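Local coordinates for protein arginase 1, mitochondrial (Arabidopsis thaliana, PDB 6VSU) that hydrolyses L-arginine to urea and L-ornithine with two manganese ions per subunit, and also converts agmatine to putrescine, at residues I248-L253 and P259-I264; R91-V96 and E314-I319; D171-E174 and H180-S183. One frame throughout, in Å; residues are numbered along the deposited sequence.

In the fold
Contacts 1 and 3 contribute to the active site, whereas contact 2 lies at the edge of the sheet that contact 1 also reaches. In contact 1 the end of strand 244-249 meets the loop 259-264 in a wholly buried setting dominated by carboxylates, metal and water. Contact 3, about 17 Å away between centres, is only partly buried and joins two pieces of one loop by a single hydrogen bond and an aromatic ring; contacts 1 and 3 both touch the ornithine. Contact 2, also mostly buried, pairs edge strand 93-98 with the C-terminal helix 303-319, largely through aliphatic groups. Its Leu315 packs on Ile248 of contact 1, while contacts 2 and 3 lie on opposite sides of the chain's centre.

Contact 1 of 3, residues I248-L253 and P259-I264; sequences IDVDCL and PGVSHI. With MN (manganese (II) ion), chain B; NA (sodium ion), chain C; ORN (L-ornithine), chain D.
Asp251 stands between a manganese ion and the loop 259-264: its CB faces the loop and both its oxygens face the metal. CB lies 4.0 Å from the carbonyl O of His263 and 4.1 Å from CG1 of Val261. CG sits between the residue's own N and carbonyl carbon (chi1 74°), which brings the carboxylate onto the metal. Both oxygens chelate it unevenly: Asp251 OD2 is 2.1 Å from manganese and Asp251 OD1 2.6 Å. OD1 also accepts from the backbone N of Ala165. OD2 receives a hydrogen bond from a water that weakly accepts from the N of His263, so solvent bridges segments that share no direct hydrogen bond.

Asp249 binds the same ion through OD2. Its OD1 forms an Asx turn, accepting Asp251 N at 2.8 Å from above the carboxylate plane. Away from the metal, Val250 CG1 meets Val261 CG1 at 3.8 Å. Beyond Asp251, ornithine CD lies 3.4 Å over the centre of the His263 ring, whose ND1 bonds to Ser76 O of a second subunit, and Ser262 OG binds sodium.

Asp164, His166 and a water complete this manganese site, and Asp249 also serves the second ion. The positive charge of the metal probably offsets the clustered carboxylates, which lie next to the imidazole that packs on the ligand's aliphatic chain.

Contact 2 of 3, residues R91-V96 and E314-I319; sequences RVLTDV and ELAAKI
Leu93 and Ala316 make the close part of this contact, where an edge strand comes against the last turns of a helix. CD1 of Leu93 lies 4.1 Å from CB of Ala316, an ordinary van der Waals approach of two methyl groups. Leu93 carries CG anti to its backbone N (chi1 -175°), and from there CD1 extends to the alanine. Because Ala316 has only a methyl group, pointing at the strand, the backbones come near each other: the CA atoms of Leu93 and Ala316 are 6.5 Å apart. Leu46 and Leu87 also touch Leu93, placing its side chain among aliphatic neighbours.

The elements joined are the outermost strand 93-98 and the C-terminal helix 303-319 of the α/β arginase fold, in which helices cover both faces of a parallel sheet. Helix 303-319 turns Leu315 and Ile319 onto strand 285-291, nearer the middle of the sheet, and Ala316 onto its margin. Helix 7-37 packs against Thr94 and Val96, on the other side of the edge strand.

Toward Val92 the fit is looser. This residue is partly exposed, and the nearest approach of its side chain to the helical segment, Val92 CG1 to the O of Ala316, is 4.9 Å. Its carbonyl O lies 4.1 Å from the O of Ala316, with no hydrogen bond between the two segments. Val92 O instead accepts from the hydroxyl of Ser320, just past the helix, while the CB of Ala317 is directed away from the strand and touches Thr81.

Contact 3 of 3, residues D171-E174 and H180-S183; sequences DCFE and HASS. With ORN (L-ornithine), chain D.
The one hydrogen bond between the two segments runs from the backbone N of Phe173 to OG of Ser182, 3.2 Å long and nearly straight, with an N-H...O angle of 172°. Ser182 holds OG anti to its carbonyl carbon (chi1 -71°), facing the amide. The same hydroxyl is hydrogen-bonded to the carbonyl O of Tyr170, so one serine oxygen ties together two points earlier in the same loop, Tyr170 O and Phe173 N. Asp171 adds an outer tie through its carbonyl O, which accepts from NH1 of Arg186.

Apolar packing centres on Phe173. CB of Ala181 approaches its ring obliquely, 4.0 Å from CG, while CG of Glu174 lies over one face, offset toward the rim. At the far end of the ring, Phe173 CZ is 4.1 Å from ornithine CA. The ring also meets that of Tyr170, whose hydroxyl bonds to the ornithine.

Both segments belong to the loop between strand 158-163 and helix 183-189. As is usual in parallel α/β folds, this active-site loop follows the C-terminal end of a strand; it begins with the metal ligands Asp164, His166 and Asp168. Glu174 probably takes part in substrate binding, as in related enzymes.

His180 also lies against the ligand. Ornithine NE lies 3.9 Å above the plane of its ring, toward the rim. The rotation of the imidazole is fixed at two corners, ND1 bonding to OE2 of Glu292 and NE2 to OG of Ser56. Replacing His180 by alanine would probably leave Glu292 and Ser56 without the ring nitrogens they bind and open a gap beside the ornithine side chain. CE1 of His180 also packs on NE2 of His263, the two ring planes inclined at about 50°.

Contact 1 of 3, residues I248-L253 and P259-I264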
ATOM      1  N   ILE E 248      -8.806  12.956  23.582  1.00 17.66           N
ATOM      2  CA  ILE E 248      -7.832  13.081  22.471  1.00 16.77           C
ATOM      3  C   ILE E 248      -8.486  12.521  21.243  1.00 16.42           C
ATOM      4  O   ILE E 248      -8.648  11.294  21.158  1.00 17.42           O
ATOM      5  CB  ILE E 248      -6.509  12.391  22.798  1.00 16.60           C
ATOM      6  CG1 ILE E 248      -6.023  12.815  24.190  1.00 17.24           C
ATOM      7  CG2 ILE E 248      -5.522  12.724  21.701  1.00 16.39           C
ATOM      8  CD1 ILE E 248      -4.566  12.479  24.479  1.00 17.04           C
ATOM      9  N   ASP E 249      -8.729  13.369  20.279  1.00 16.61           N
ATOM     10  CA  ASP E 249      -8.987  12.896  18.892  1.00 16.81           C
ATOM     11  C   ASP E 249      -7.613  12.765  18.267  1.00 17.50           C
ATOM     12  O   ASP E 249      -6.826  13.683  18.344  1.00 17.65           O
ATOM     13  CB  ASP E 249      -9.877  13.872  18.164  1.00 16.99           C
ATOM     14  CG  ASP E 249     -10.231  13.569  16.722  1.00 17.36           C
ATOM     15  OD1 ASP E 249      -9.474  12.854  16.019  1.00 17.08           O
ATOM     16  OD2 ASP E 249     -11.274  14.085  16.304  1.00 17.95           O
ATOM     17  N   VAL E 250      -7.300  11.589  17.774  1.00 17.95           N
ATOM     18  CA  VAL E 250      -6.006  11.295  17.112  1.00 18.54           C
ATOM     19  C   VAL E 250      -5.719  12.329  16.012  1.00 17.69           C
ATOM     20  O   VAL E 250      -4.549  12.582  15.779  1.00 16.21           O
ATOM     21  CB  VAL E 250      -6.077   9.837  16.620  1.00 19.80           C
ATOM     22  CG1 VAL E 250      -5.008   9.539  15.654  1.00 21.64           C
ATOM     23  CG2 VAL E 250      -5.941   8.872  17.769  1.00 19.53           C
ATOM     24  N   ASP E 251      -6.738  12.991  15.428  1.00 18.21           N
ATOM     25  CA  ASP E 251      -6.511  14.004  14.369  1.00 19.80           C
ATOM     26  C   ASP E 251      -6.015  15.322  14.968  1.00 19.06           C
ATOM     27  O   ASP E 251      -5.706  16.193  14.203  1.00 18.27           O
ATOM     28  CB  ASP E 251      -7.700  14.192  13.426  1.00 22.04           C
ATOM     29  CG  ASP E 251      -8.880  14.950  14.026  1.00 22.87           C
ATOM     30  OD1 ASP E 251      -8.676  15.688  15.016  1.00 22.74           O
ATOM     31  OD2 ASP E 251      -9.987  14.711  13.544  1.00 25.48           O
ATOM     32  N   CYS E 252      -5.803  15.429  16.270  1.00 19.40           N
ATOM     33  CA  CYS E 252      -5.016  16.581  16.828  1.00 20.17           C
ATOM     34  C   CYS E 252      -3.603  16.569  16.247  1.00 19.74           C
ATOM     35  O   CYS E 252      -3.017  17.646  16.061  1.00 21.07           O
ATOM     36  CB  CYS E 252      -4.997  16.573  18.353  1.00 19.92           C
ATOM     37  SG  CYS E 252      -4.008  15.274  19.142  1.00 21.65           S
ATOM     38  N   LEU E 253      -3.116  15.380  15.917  1.00 18.19           N
ATOM     39  CA  LEU E 253      -1.804  15.148  15.332  1.00 18.06           C
ATOM     40  C   LEU E 253      -1.816  15.495  13.859  1.00 17.61           C
ATOM     41  O   LEU E 253      -2.792  15.186  13.189  1.00 18.17           O
ATOM     42  CB  LEU E 253      -1.485  13.666  15.531  1.00 18.97           C
ATOM     43  CG  LEU E 253      -1.269  13.262  16.976  1.00 19.27           C
ATOM     44  CD1 LEU E 253      -1.350  11.753  17.030  1.00 20.14           C
ATOM     45  CD2 LEU E 253       0.078  13.768  17.490  1.00 19.09           C
ATOM     46  N   PRO E 259      -2.020   9.231  10.024  1.00 16.19           N
ATOM     47  CA  PRO E 259      -2.802   9.184   8.806  1.00 16.50           C
ATOM     48  C   PRO E 259      -4.122   8.431   9.010  1.00 16.85           C
ATOM     49  O   PRO E 259      -5.004   8.598   8.154  1.00 17.80           O
ATOM     50  CB  PRO E 259      -1.844   8.559   7.758  1.00 17.24           C
ATOM     51  CG  PRO E 259      -0.854   7.772   8.571  1.00 17.23           C
ATOM     52  CD  PRO E 259      -0.750   8.488   9.910  1.00 16.34           C
ATOM     53  N   GLY E 260      -4.198   7.514  10.007  1.00 16.51           N
ATOM     54  CA  GLY E 260      -5.339   6.620  10.219  1.00 16.06           C
ATOM     55  C   GLY E 260      -6.453   7.381  10.900  1.00 16.27           C
ATOM     56  O   GLY E 260      -6.760   7.101  12.121  1.00 15.50           O
ATOM     57  N   VAL E 261      -7.004   8.369  10.197  1.00 16.23           N
ATOM     58  CA  VAL E 261      -8.138   9.179  10.710  1.00 16.62           C
ATOM     59  C   VAL E 261      -9.121   9.350   9.547  1.00 17.40           C
ATOM     60  O   VAL E 261      -8.699   9.222   8.340  1.00 18.18           O
ATOM     61  CB  VAL E 261      -7.645  10.534  11.245  1.00 16.68           C
ATOM     62  CG1 VAL E 261      -6.708  10.381  12.405  1.00 16.54           C
ATOM     63  CG2 VAL E 261      -6.992  11.365  10.151  1.00 17.30           C
ATOM     64  N   SER E 262     -10.344   9.688   9.835  1.00 17.35           N
ATOM     65  CA  SER E 262     -11.351   9.934   8.784  1.00 18.88           C
ATOM     66  C   SER E 262     -11.184  11.353   8.232  1.00 19.54           C
ATOM     67  O   SER E 262     -11.696  11.647   7.159  1.00 21.91           O
ATOM     68  CB  SER E 262     -12.728   9.733   9.336  1.00 19.14           C
ATOM     69  OG  SER E 262     -12.913   8.420   9.848  1.00 19.03           O
ATOM     70  N   HIS E 263     -10.538  12.242   8.959  1.00 19.59           N
ATOM     71  CA  HIS E 263     -10.468  13.675   8.575  1.00 20.13           C
ATOM     72  C   HIS E 263      -8.999  14.122   8.527  1.00 19.38           C
ATOM     73  O   HIS E 263      -8.490  14.547   9.552  1.00 17.47           O
ATOM     74  CB  HIS E 263     -11.304  14.521   9.556  1.00 20.28           C
ATOM     75  CG  HIS E 263     -12.741  14.150   9.557  1.00 21.11           C
ATOM     76  ND1 HIS E 263     -13.649  14.758   8.726  1.00 22.33           N
ATOM     77  CD2 HIS E 263     -13.425  13.181  10.207  1.00 21.26           C
ATOM     78  CE1 HIS E 263     -14.843  14.205   8.877  1.00 22.52           C
ATOM     79  NE2 HIS E 263     -14.741  13.240   9.763  1.00 21.66           N
ATOM     80  N   ILE E 264      -8.398  14.064   7.346  1.00 20.05           N
ATOM     81  CA  ILE E 264      -7.002  14.472   7.093  1.00 21.18           C
ATOM     82  C   ILE E 264      -6.997  16.003   7.104  1.00 21.71           C
ATOM     83  O   ILE E 264      -7.680  16.623   6.243  1.00 22.19           O
ATOM     84  CB  ILE E 264      -6.509  13.924   5.746  1.00 23.43           C
ATOM     85  CG1 ILE E 264      -6.511  12.404   5.664  1.00 24.54           C
ATOM     86  CG2 ILE E 264      -5.131  14.462   5.435  1.00 23.74           C
ATOM     87  CD1 ILE E 264      -5.785  11.804   6.818  1.00 25.79           C
TER
HETATM   88 MN    MN B 401     -11.232  15.833  14.866  1.00 21.88          MN
HETATM   89 NA    NA C 403     -14.903   9.170  11.772  1.00 32.48          NA
HETATM   90  N   ORN D 404     -16.667  18.327   8.116  1.00 57.38           N
HETATM   91  CA  ORN D 404     -16.763  18.258   9.595  1.00 58.61           C
HETATM   92  CB  ORN D 404     -15.678  17.333  10.143  1.00 56.00           C
HETATM   93  CG  ORN D 404     -15.936  16.819  11.549  1.00 52.19           C
HETATM   94  CD  ORN D 404     -14.839  15.891  12.036  1.00 55.29           C
HETATM   95  NE  ORN D 404     -14.781  15.697  13.483  1.00 51.28           N
HETATM   96  C   ORN D 404     -16.610  19.662  10.195  1.00 61.89           C
HETATM   97  O   ORN D 404     -16.810  20.629   9.459  1.00 50.57           O
HETATM   98  OXT ORN D 404     -16.304  19.726  11.383  1.00 55.04           O
HETATM   99  O   HOH W   1     -10.664  12.329  12.015  1.00 29.93           O
HETATM  100  O   HOH W   2     -16.080  10.637   9.635  1.00 19.22           O
HETATM  101  O   HOH W   3     -13.328  16.169  15.262  1.00 22.74           O

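Contact 2 of 3, residues R91-V96 and E314-I319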
ATOM      1  N   ARG E  91      -2.462  -2.417  38.797  1.00 24.02           N
ATOM      2  CA  ARG E  91      -2.651  -1.113  39.463  1.00 24.46           C
ATOM      3  C   ARG E  91      -2.315   0.023  38.503  1.00 23.78           C
ATOM      4  O   ARG E  91      -2.838   1.150  38.728  1.00 24.10           O
ATOM      5  CB  ARG E  91      -1.775  -0.987  40.697  1.00 25.67           C
ATOM      6  CG  ARG E  91      -2.213  -1.963  41.765  1.00 27.19           C
ATOM      7  CD  ARG E  91      -1.237  -2.105  42.913  1.00 28.80           C
ATOM      8  NE  ARG E  91       0.069  -2.462  42.374  1.00 28.51           N
ATOM      9  CZ  ARG E  91       1.109  -2.774  43.110  1.00 30.14           C
ATOM     10  NH1 ARG E  91       1.001  -2.869  44.422  1.00 31.84           N
ATOM     11  NH2 ARG E  91       2.253  -3.042  42.520  1.00 30.29           N
ATOM     12  N   VAL E  92      -1.510  -0.233  37.481  1.00 23.60           N
ATOM     13  CA  VAL E  92      -1.220   0.770  36.412  1.00 23.08           C
ATOM     14  C   VAL E  92      -2.234   0.665  35.276  1.00 21.90           C
ATOM     15  O   VAL E  92      -2.735   1.707  34.805  1.00 20.69           O
ATOM     16  CB  VAL E  92       0.200   0.595  35.874  1.00 23.85           C
ATOM     17  CG1 VAL E  92       0.459   1.513  34.694  1.00 23.74           C
ATOM     18  CG2 VAL E  92       1.220   0.832  36.980  1.00 25.26           C
ATOM     19  N   LEU E  93      -2.542  -0.549  34.827  1.00 22.83           N
ATOM     20  CA  LEU E  93      -3.497  -0.745  33.699  1.00 21.44           C
ATOM     21  C   LEU E  93      -4.252  -2.068  33.854  1.00 21.36           C
ATOM     22  O   LEU E  93      -3.650  -3.114  34.087  1.00 21.86           O
ATOM     23  CB  LEU E  93      -2.721  -0.682  32.378  1.00 21.46           C
ATOM     24  CG  LEU E  93      -3.591  -0.737  31.118  1.00 21.55           C
ATOM     25  CD1 LEU E  93      -4.530   0.466  30.989  1.00 20.41           C
ATOM     26  CD2 LEU E  93      -2.723  -0.843  29.859  1.00 22.12           C
ATOM     27  N   THR E  94      -5.567  -2.003  33.758  1.00 21.00           N
ATOM     28  CA  THR E  94      -6.411  -3.192  33.469  1.00 22.02           C
ATOM     29  C   THR E  94      -7.316  -2.841  32.289  1.00 20.65           C
ATOM     30  O   THR E  94      -7.286  -1.716  31.863  1.00 19.75           O
ATOM     31  CB  THR E  94      -7.243  -3.654  34.682  1.00 22.32           C
ATOM     32  OG1 THR E  94      -8.000  -2.553  35.161  1.00 20.66           O
ATOM     33  CG2 THR E  94      -6.377  -4.219  35.769  1.00 24.05           C
ATOM     34  N   ASP E  95      -8.173  -3.753  31.908  1.00 21.42           N
ATOM     35  CA  ASP E  95      -8.971  -3.662  30.656  1.00 21.84           C
ATOM     36  C   ASP E  95     -10.265  -4.440  30.908  1.00 21.14           C
ATOM     37  O   ASP E  95     -10.170  -5.648  31.164  1.00 21.27           O
ATOM     38  CB  ASP E  95      -8.176  -4.262  29.501  1.00 22.47           C
ATOM     39  CG  ASP E  95      -8.844  -4.134  28.143  1.00 23.32           C
ATOM     40  OD1 ASP E  95      -9.982  -3.592  28.017  1.00 23.03           O
ATOM     41  OD2 ASP E  95      -8.176  -4.537  27.197  1.00 26.58           O
ATOM     42  N   VAL E  96     -11.395  -3.758  30.877  1.00 21.09           N
ATOM     43  CA  VAL E  96     -12.725  -4.416  31.040  1.00 22.59           C
ATOM     44  C   VAL E  96     -13.347  -4.699  29.674  1.00 21.75           C
ATOM     45  O   VAL E  96     -14.469  -5.094  29.643  1.00 23.38           O
ATOM     46  CB  VAL E  96     -13.681  -3.610  31.938  1.00 23.73           C
ATOM     47  CG1 VAL E  96     -13.032  -3.205  33.249  1.00 24.80           C
ATOM     48  CG2 VAL E  96     -14.156  -2.379  31.230  1.00 24.25           C
ATOM     49  N   GLU E 314       0.500   6.478  27.793  1.00 18.25           N
ATOM     50  CA  GLU E 314       0.933   7.712  28.495  1.00 18.33           C
ATOM     51  C   GLU E 314      -0.205   8.225  29.389  1.00 17.97           C
ATOM     52  O   GLU E 314       0.076   8.613  30.506  1.00 17.59           O
ATOM     53  CB  GLU E 314       1.510   8.706  27.487  1.00 17.76           C
ATOM     54  CG  GLU E 314       2.810   8.226  26.862  1.00 17.84           C
ATOM     55  CD  GLU E 314       3.907   7.897  27.855  1.00 19.67           C
ATOM     56  OE1 GLU E 314       4.203   8.745  28.695  1.00 20.74           O
ATOM     57  OE2 GLU E 314       4.435   6.794  27.796  1.00 19.29           O
ATOM     58  N   LEU E 315      -1.449   8.164  28.912  1.00 17.43           N
ATOM     59  CA  LEU E 315      -2.602   8.596  29.722  1.00 17.11           C
ATOM     60  C   LEU E 315      -2.710   7.679  30.934  1.00 18.02           C
ATOM     61  O   LEU E 315      -3.095   8.127  32.060  1.00 18.43           O
ATOM     62  CB  LEU E 315      -3.873   8.552  28.881  1.00 16.62           C
ATOM     63  CG  LEU E 315      -4.080   9.734  27.944  1.00 17.23           C
ATOM     64  CD1 LEU E 315      -5.262   9.465  26.995  1.00 17.29           C
ATOM     65  CD2 LEU E 315      -4.319  11.059  28.691  1.00 18.15           C
ATOM     66  N   ALA E 316      -2.524   6.384  30.717  1.00 17.91           N
ATOM     67  CA  ALA E 316      -2.656   5.411  31.800  1.00 18.09           C
ATOM     68  C   ALA E 316      -1.634   5.802  32.877  1.00 18.87           C
ATOM     69  O   ALA E 316      -1.965   5.705  34.033  1.00 18.75           O
ATOM     70  CB  ALA E 316      -2.427   4.002  31.298  1.00 17.81           C
ATOM     71  N   ALA E 317      -0.410   6.165  32.480  1.00 19.48           N
ATOM     72  CA  ALA E 317       0.674   6.466  33.445  1.00 20.76           C
ATOM     73  C   ALA E 317       0.283   7.694  34.263  1.00 21.36           C
ATOM     74  O   ALA E 317       0.690   7.787  35.413  1.00 22.81           O
ATOM     75  CB  ALA E 317       1.985   6.676  32.724  1.00 20.55           C
ATOM     76  N   LYS E 318      -0.538   8.565  33.681  1.00 21.23           N
ATOM     77  CA  LYS E 318      -0.981   9.806  34.330  1.00 22.01           C
ATOM     78  C   LYS E 318      -2.211   9.577  35.218  1.00 21.73           C
ATOM     79  O   LYS E 318      -2.365  10.264  36.263  1.00 21.59           O
ATOM     80  CB  LYS E 318      -1.289  10.807  33.227  1.00 22.00           C
ATOM     81  CG  LYS E 318      -1.566  12.193  33.727  1.00 23.64           C
ATOM     82  CD  LYS E 318      -1.386  13.238  32.659  1.00 23.95           C
ATOM     83  CE  LYS E 318      -1.317  14.627  33.264  1.00 23.68           C
ATOM     84  NZ  LYS E 318       0.057  14.900  33.692  1.00 25.11           N
ATOM     85  N   ILE E 319      -3.143   8.754  34.763  1.00 20.75           N
ATOM     86  CA  ILE E 319      -4.377   8.479  35.544  1.00 20.83           C
ATOM     87  C   ILE E 319      -3.985   7.626  36.775  1.00 21.43           C
ATOM     88  O   ILE E 319      -4.450   7.928  37.871  1.00 21.53           O
ATOM     89  CB  ILE E 319      -5.453   7.868  34.620  1.00 20.58           C
ATOM     90  CG1 ILE E 319      -5.885   8.896  33.564  1.00 19.97           C
ATOM     91  CG2 ILE E 319      -6.640   7.285  35.407  1.00 20.75           C
ATOM     92  CD1 ILE E 319      -6.747   8.298  32.472  1.00 19.76           C
TER

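Contact 3 of 3, residues D171-E174 and H180-S183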
ATOM      1  N   ASP E 171     -24.357  22.669  16.878  1.00 31.94           N
ATOM      2  CA  ASP E 171     -25.615  22.385  17.578  1.00 33.31           C
ATOM      3  C   ASP E 171     -26.106  20.981  17.186  1.00 34.35           C
ATOM      4  O   ASP E 171     -26.469  20.186  18.078  1.00 32.89           O
ATOM      5  CB  ASP E 171     -26.636  23.470  17.248  1.00 34.66           C
ATOM      6  CG  ASP E 171     -27.955  23.155  17.910  1.00 35.14           C
ATOM      7  OD1 ASP E 171     -27.942  22.906  19.133  1.00 34.68           O
ATOM      8  OD2 ASP E 171     -28.931  23.045  17.182  1.00 36.89           O
ATOM      9  N   CYS E 172     -26.152  20.694  15.895  1.00 36.65           N
ATOM     10  CA  CYS E 172     -26.843  19.496  15.359  1.00 39.86           C
ATOM     11  C   CYS E 172     -26.342  19.201  13.940  1.00 40.61           C
ATOM     12  O   CYS E 172     -27.103  19.508  12.993  1.00 39.62           O
ATOM     13  CB  CYS E 172     -28.348  19.743  15.290  1.00 42.10           C
ATOM     14  SG  CYS E 172     -29.243  18.181  15.228  1.00 44.61           S
ATOM     15  N   PHE E 173     -25.104  18.712  13.824  1.00 39.71           N
ATOM     16  CA  PHE E 173     -24.446  18.423  12.527  1.00 41.09           C
ATOM     17  C   PHE E 173     -25.280  17.425  11.718  1.00 42.21           C
ATOM     18  O   PHE E 173     -25.487  16.290  12.149  1.00 42.53           O
ATOM     19  CB  PHE E 173     -23.043  17.864  12.713  1.00 41.63           C
ATOM     20  CG  PHE E 173     -22.211  18.062  11.478  1.00 42.79           C
ATOM     21  CD1 PHE E 173     -21.866  19.348  11.075  1.00 44.85           C
ATOM     22  CD2 PHE E 173     -21.828  16.979  10.697  1.00 43.89           C
ATOM     23  CE1 PHE E 173     -21.128  19.550   9.912  1.00 47.41           C
ATOM     24  CE2 PHE E 173     -21.113  17.190   9.520  1.00 46.79           C
ATOM     25  CZ  PHE E 173     -20.783  18.473   9.114  1.00 46.28           C
ATOM     26  N   GLU E 174     -25.809  17.905  10.600  1.00 43.03           N
ATOM     27  CA  GLU E 174     -26.612  17.151   9.619  1.00 45.37           C
ATOM     28  C   GLU E 174     -27.855  16.536  10.269  1.00 41.47           C
ATOM     29  O   GLU E 174     -28.268  15.463   9.830  1.00 40.76           O
ATOM     30  CB  GLU E 174     -25.671  16.165   8.921  1.00 50.38           C
ATOM     31  CG  GLU E 174     -24.703  16.838   7.940  1.00 55.90           C
ATOM     32  CD  GLU E 174     -23.570  15.967   7.364  1.00 60.41           C
ATOM     33  OE1 GLU E 174     -23.167  16.188   6.172  1.00 66.93           O
ATOM     34  OE2 GLU E 174     -23.078  15.071   8.087  1.00 61.06           O
ATOM     35  N   HIS E 180     -20.656  13.089  15.806  1.00 21.22           N
ATOM     36  CA  HIS E 180     -19.313  13.227  16.384  1.00 20.06           C
ATOM     37  C   HIS E 180     -18.892  14.694  16.352  1.00 21.09           C
ATOM     38  O   HIS E 180     -17.982  15.000  17.073  1.00 21.52           O
ATOM     39  CB  HIS E 180     -18.320  12.293  15.697  1.00 19.93           C
ATOM     40  CG  HIS E 180     -17.946  12.596  14.283  1.00 20.10           C
ATOM     41  ND1 HIS E 180     -16.781  12.108  13.731  1.00 19.61           N
ATOM     42  CD2 HIS E 180     -18.561  13.285  13.306  1.00 21.18           C
ATOM     43  CE1 HIS E 180     -16.723  12.473  12.454  1.00 20.67           C
ATOM     44  NE2 HIS E 180     -17.783  13.190  12.165  1.00 21.37           N
ATOM     45  N   ALA E 181     -19.506  15.556  15.540  1.00 21.92           N
ATOM     46  CA  ALA E 181     -19.116  16.975  15.459  1.00 22.57           C
ATOM     47  C   ALA E 181     -19.996  17.853  16.388  1.00 22.60           C
ATOM     48  O   ALA E 181     -19.909  19.095  16.330  1.00 22.32           O
ATOM     49  CB  ALA E 181     -19.215  17.394  14.009  1.00 24.04           C
ATOM     50  N   SER E 182     -20.817  17.234  17.233  1.00 22.51           N
ATOM     51  CA  SER E 182     -21.703  17.966  18.182  1.00 22.68           C
ATOM     52  C   SER E 182     -21.461  17.538  19.638  1.00 22.43           C
ATOM     53  O   SER E 182     -22.171  18.033  20.523  1.00 22.73           O
ATOM     54  CB  SER E 182     -23.129  17.745  17.763  1.00 22.82           C
ATOM     55  OG  SER E 182     -23.414  18.442  16.569  1.00 22.81           O
ATOM     56  N   SER E 183     -20.519  16.647  19.928  1.00 22.56           N
ATOM     57  CA  SER E 183     -20.525  16.019  21.268  1.00 23.41           C
ATOM     58  C   SER E 183     -20.142  17.052  22.348  1.00 23.39           C
ATOM     59  O   SER E 183     -20.666  16.936  23.505  1.00 22.41           O
ATOM     60  CB  SER E 183     -19.718  14.789  21.326  1.00 23.52           C
ATOM     61  OG  SER E 183     -18.536  15.020  20.681  1.00 25.37           O
TER
HETATM   62  N   ORN D 404     -16.667  18.327   8.116  1.00 57.38           N
HETATM   63  CA  ORN D 404     -16.763  18.258   9.595  1.00 58.61           C
HETATM   64  CB  ORN D 404     -15.678  17.333  10.143  1.00 56.00           C
HETATM   65  CG  ORN D 404     -15.936  16.819  11.549  1.00 52.19           C
HETATM   66  CD  ORN D 404     -14.839  15.891  12.036  1.00 55.29           C
HETATM   67  NE  ORN D 404     -14.781  15.697  13.483  1.00 51.28           N
HETATM   68  C   ORN D 404     -16.610  19.662  10.195  1.00 61.89           C
HETATM   69  O   ORN D 404     -16.810  20.629   9.459  1.00 50.57           O
HETATM   70  OXT ORN D 404     -16.304  19.726  11.383  1.00 55.04           O